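PDB 4PEV: membrane lipoprotein family protein from Aeropyrum pernix, which binds adenosine and probably serves as the solute-binding component of an ABC transporter that takes up nucleosides. Local coordinates for residues G167-N175 / Y212-V220. Numbering follows the deposited sequence.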
ATOM      1  N   GLY C 167      12.052  -2.049   2.281  1.00 29.50           N
ATOM      2  CA  GLY C 167      12.906  -3.226   2.388  1.00 28.90           C
ATOM      3  C   GLY C 167      14.222  -2.903   3.058  1.00 29.46           C
ATOM      4  O   GLY C 167      14.668  -3.624   3.953  1.00 29.55           O
ATOM      5  N   ILE C 168      14.836  -1.803   2.630  1.00 29.75           N
ATOM      6  CA  ILE C 168      16.084  -1.314   3.219  1.00 29.41           C
ATOM      7  C   ILE C 168      15.892  -1.067   4.701  1.00 29.76           C
ATOM      8  O   ILE C 168      16.706  -1.498   5.507  1.00 30.32           O
ATOM      9  CB  ILE C 168      16.567  -0.016   2.528  1.00 29.88           C
ATOM     10  CG1 ILE C 168      17.190  -0.341   1.174  1.00 30.05           C
ATOM     11  CG2 ILE C 168      17.601   0.727   3.357  1.00 30.90           C
ATOM     12  CD1 ILE C 168      17.190   0.847   0.245  1.00 30.67           C
ATOM     13  N   ILE C 169      14.809  -0.386   5.056  1.00 30.53           N
ATOM     14  CA  ILE C 169      14.533  -0.050   6.453  1.00 31.35           C
ATOM     15  C   ILE C 169      14.365  -1.293   7.335  1.00 30.95           C
ATOM     16  O   ILE C 169      14.901  -1.360   8.448  1.00 32.26           O
ATOM     17  CB  ILE C 169      13.253   0.797   6.591  1.00 33.02           C
ATOM     18  CG1 ILE C 169      13.399   2.148   5.875  1.00 33.79           C
ATOM     19  CG2 ILE C 169      12.899   1.003   8.071  1.00 34.08           C
ATOM     20  CD1 ILE C 169      14.349   3.109   6.561  1.00 35.32           C
ATOM     21  N   ALA C 170      13.609  -2.263   6.841  1.00 29.16           N
ATOM     22  CA  ALA C 170      13.285  -3.434   7.623  1.00 28.20           C
ATOM     23  C   ALA C 170      14.512  -4.311   7.771  1.00 29.13           C
ATOM     24  O   ALA C 170      14.729  -4.912   8.808  1.00 30.59           O
ATOM     25  CB  ALA C 170      12.151  -4.198   6.966  1.00 27.77           C
ATOM     26  N   ALA C 171      15.323  -4.389   6.730  1.00 29.80           N
ATOM     27  CA  ALA C 171      16.585  -5.102   6.840  1.00 31.27           C
ATOM     28  C   ALA C 171      17.448  -4.465   7.909  1.00 30.79           C
ATOM     29  O   ALA C 171      18.172  -5.155   8.616  1.00 32.27           O
ATOM     30  CB  ALA C 171      17.331  -5.110   5.511  1.00 32.16           C
ATOM     31  N   ASP C 172      17.363  -3.148   8.021  1.00 30.43           N
ATOM     32  CA  ASP C 172      18.197  -2.410   8.951  1.00 31.82           C
ATOM     33  C   ASP C 172      17.716  -2.572  10.368  1.00 30.44           C
ATOM     34  O   ASP C 172      18.524  -2.722  11.283  1.00 31.41           O
ATOM     35  CB  ASP C 172      18.227  -0.925   8.600  1.00 33.50           C
ATOM     36  CG  ASP C 172      19.088  -0.124   9.551  1.00 35.83           C
ATOM     37  OD1 ASP C 172      20.327  -0.370   9.625  1.00 35.92           O
ATOM     38  OD2 ASP C 172      18.512   0.757  10.232  1.00 38.20           O
ATOM     39  N   ILE C 173      16.404  -2.534  10.554  1.00 29.59           N
ATOM     40  CA  ILE C 173      15.818  -2.712  11.875  1.00 28.16           C
ATOM     41  C   ILE C 173      16.071  -4.123  12.368  1.00 27.86           C
ATOM     42  O   ILE C 173      16.315  -4.329  13.548  1.00 28.55           O
ATOM     43  CB  ILE C 173      14.311  -2.452  11.863  1.00 28.31           C
ATOM     44  CG1 ILE C 173      14.036  -0.975  11.586  1.00 28.98           C
ATOM     45  CG2 ILE C 173      13.679  -2.869  13.186  1.00 28.52           C
ATOM     46  CD1 ILE C 173      12.562  -0.644  11.415  1.00 30.42           C
ATOM     47  N   ALA C 174      16.024  -5.091  11.463  1.00 27.78           N
ATOM     48  CA  ALA C 174      16.261  -6.483  11.819  1.00 28.63           C
ATOM     49  C   ALA C 174      17.730  -6.714  12.171  1.00 30.01           C
ATOM     50  O   ALA C 174      18.058  -7.440  13.110  1.00 31.58           O
ATOM     51  CB  ALA C 174      15.846  -7.380  10.671  1.00 29.44           C
ATOM     52  N   ASN C 175      18.616  -6.096  11.403  1.00 30.55           N
ATOM     53  CA  ASN C 175      20.029  -6.058  11.739  1.00 31.34           C
ATOM     54  C   ASN C 175      20.296  -5.495  13.137  1.00 31.70           C
ATOM     55  O   ASN C 175      21.045  -6.088  13.920  1.00 31.76           O
ATOM     56  CB  ASN C 175      20.768  -5.210  10.710  1.00 33.63           C
ATOM     57  CG  ASN C 175      22.253  -5.479  10.689  1.00 34.16           C
ATOM     58  OD1 ASN C 175      22.696  -6.571  11.048  1.00 34.61           O
ATOM     59  ND2 ASN C 175      23.030  -4.493  10.246  1.00 32.53           N
ATOM     60  N   TYR C 212      20.264  -3.606   0.840  1.00 37.57           N
ATOM     61  CA  TYR C 212      20.825  -3.386   2.164  1.00 35.65           C
ATOM     62  C   TYR C 212      21.899  -4.413   2.475  1.00 36.56           C
ATOM     63  O   TYR C 212      23.017  -4.050   2.765  1.00 35.45           O
ATOM     64  CB  TYR C 212      19.732  -3.446   3.219  1.00 34.18           C
ATOM     65  CG  TYR C 212      20.240  -3.153   4.593  1.00 33.88           C
ATOM     66  CD1 TYR C 212      20.400  -1.852   5.027  1.00 32.93           C
ATOM     67  CD2 TYR C 212      20.586  -4.180   5.454  1.00 34.71           C
ATOM     68  CE1 TYR C 212      20.873  -1.579   6.293  1.00 33.31           C
ATOM     69  CE2 TYR C 212      21.066  -3.918   6.726  1.00 34.23           C
ATOM     70  CZ  TYR C 212      21.206  -2.618   7.140  1.00 33.01           C
ATOM     71  OH  TYR C 212      21.674  -2.366   8.407  1.00 32.42           O
ATOM     72  N   ASN C 213      21.550  -5.692   2.384  1.00 39.46           N
ATOM     73  CA  ASN C 213      22.503  -6.793   2.573  1.00 39.90           C
ATOM     74  C   ASN C 213      23.808  -6.669   1.807  1.00 43.58           C
ATOM     75  O   ASN C 213      24.881  -6.822   2.397  1.00 48.32           O
ATOM     76  CB  ASN C 213      21.854  -8.113   2.195  1.00 37.77           C
ATOM     77  CG  ASN C 213      20.894  -8.596   3.242  1.00 36.10           C
ATOM     78  OD1 ASN C 213      20.966  -8.202   4.401  1.00 34.77           O
ATOM     79  ND2 ASN C 213      19.993  -9.465   2.844  1.00 35.95           N
ATOM     80  N   GLN C 214      23.714  -6.404   0.505  1.00 45.91           N
ATOM     81  CA  GLN C 214      24.906  -6.229  -0.341  1.00 45.86           C
ATOM     82  C   GLN C 214      25.700  -4.986   0.006  1.00 44.10           C
ATOM     83  O   GLN C 214      26.914  -5.052   0.119  1.00 45.51           O
ATOM     84  CB  GLN C 214      24.547  -6.218  -1.818  1.00 47.51           C
ATOM     85  CG  GLN C 214      24.253  -7.616  -2.336  1.00 51.43           C
ATOM     86  CD  GLN C 214      23.902  -7.643  -3.809  1.00 55.67           C
ATOM     87  OE1 GLN C 214      24.100  -6.655  -4.531  1.00 57.67           O
ATOM     88  NE2 GLN C 214      23.373  -8.782  -4.270  1.00 54.20           N
ATOM     89  N   ALA C 215      25.029  -3.863   0.213  1.00 43.28           N
ATOM     90  CA  ALA C 215      25.727  -2.623   0.594  1.00 43.14           C
ATOM     91  C   ALA C 215      26.290  -2.654   2.013  1.00 42.24           C
ATOM     92  O   ALA C 215      26.842  -1.659   2.457  1.00 41.27           O
ATOM     93  CB  ALA C 215      24.809  -1.410   0.437  1.00 42.97           C
HETATM   94  N   MSE C 216      26.148  -3.776   2.719  1.00 42.19           N
HETATM   95  CA  MSE C 216      26.423  -3.813   4.158  1.00 42.88           C
HETATM   96  C   MSE C 216      26.960  -5.126   4.690  1.00 42.34           C
HETATM   97  O   MSE C 216      27.247  -5.230   5.884  1.00 41.17           O
HETATM   98  CB  MSE C 216      25.079  -3.491   4.811  1.00 46.38           C
HETATM   99  CG  MSE C 216      25.188  -2.801   6.148  1.00 50.03           C
HETATM  100 SE   MSE C 216      25.349  -0.859   5.839  1.00 58.59          SE
HETATM  101  CE  MSE C 216      26.072  -0.438   7.627  1.00 56.12           C
ATOM    102  N   GLY C 217      27.103  -6.140   3.834  1.00 41.29           N
ATOM    103  CA  GLY C 217      27.676  -7.426   4.234  1.00 39.81           C
ATOM    104  C   GLY C 217      26.871  -8.135   5.304  1.00 40.66           C
ATOM    105  O   GLY C 217      27.428  -8.772   6.185  1.00 40.59           O
ATOM    106  N   THR C 218      25.552  -8.005   5.237  1.00 42.80           N
ATOM    107  CA  THR C 218      24.647  -8.671   6.169  1.00 42.73           C
ATOM    108  C   THR C 218      23.875  -9.696   5.379  1.00 43.20           C
ATOM    109  O   THR C 218      23.833  -9.610   4.157  1.00 43.80           O
ATOM    110  CB  THR C 218      23.675  -7.667   6.795  1.00 44.16           C
ATOM    111  OG1 THR C 218      23.159  -6.794   5.779  1.00 44.03           O
ATOM    112  CG2 THR C 218      24.394  -6.835   7.843  1.00 44.59           C
ATOM    113  N   ASP C 219      23.288 -10.679   6.053  1.00 44.21           N
ATOM    114  CA  ASP C 219      22.484 -11.683   5.356  1.00 44.69           C
ATOM    115  C   ASP C 219      21.112 -11.791   6.008  1.00 41.79           C
ATOM    116  O   ASP C 219      20.724 -12.855   6.500  1.00 42.32           O
ATOM    117  CB  ASP C 219      23.203 -13.043   5.304  1.00 47.91           C
ATOM    118  CG  ASP C 219      22.473 -14.078   4.400  1.00 54.83           C
ATOM    119  OD1 ASP C 219      21.720 -13.705   3.464  1.00 53.35           O
ATOM    120  OD2 ASP C 219      22.650 -15.294   4.631  1.00 64.46           O
ATOM    121  N   VAL C 220      20.384 -10.675   6.004  1.00 38.09           N
ATOM    122  CA  VAL C 220      19.051 -10.617   6.594  1.00 37.31           C
ATOM    123  C   VAL C 220      18.093 -11.343   5.674  1.00 38.03           C
ATOM    124  O   VAL C 220      17.989 -11.001   4.501  1.00 38.90           O
ATOM    125  CB  VAL C 220      18.546  -9.160   6.754  1.00 36.96           C
ATOM    126  CG1 VAL C 220      17.083  -9.137   7.181  1.00 35.57           C
ATOM    127  CG2 VAL C 220      19.406  -8.369   7.739  1.00 35.98           C
TER
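Tyr212 packs as a knob into a hole formed by Ile168, Ala171, Asp172 and Asn175 of helix 159-181. Its CG lies anti to the backbone N (chi1 -177°), which lays the ring along the helix, its hydroxyl reaching Asp172 and Asn175. One ring face rests on the backbone: Asp172 N stands 3.9 Å above the plane over the ring centre, and Ala171 C lies nearer the rim. The apolar contacts frame the same ring, with Ala171 CB 3.4 Å from Tyr212 CD2 and Ile168 CG2 4.2 Å from Tyr212 CD1.

The phenol oxygen meets two polar groups, one through a weak bond. Tyr212 OH gives this weak hydrogen bond to Asp172 OD1 at 2.7 Å, an oxygen that also bonds Ser374. Asn175 ND2 donates to Tyr212 OH at 3.1 Å with an N-H...O angle of 150°; it comes in at the ring edge, the amide plane turned 75° from the ring. The methyl CG2 of Thr218 abuts this same amide.

Farther along, Val220 lays its two methyls against the helix, CG2 at 3.6 Å from Ala171 O and CG1 at 4.1 Å from Ala174 CB. Within 212-220, Asn213 holds the turn closed: its OD1 accepts from Thr218 OG1, in the carbonyl plane on a lone pair, and from Val220 N, while its ND2 donates to Val220 O at 3.0 Å.

Helix 375-389 adds Leu380 against Tyr212 and Leu384 against Ile168. The contact thus joins helix 159-181 to the C-terminal turn of helix 196-214 and the loop leading to strand 222-226, part of the beta-alpha-beta crossover 186-191/196-214/222-226 in one lobe of the periplasmic-binding-protein fold, away from the adenosine site.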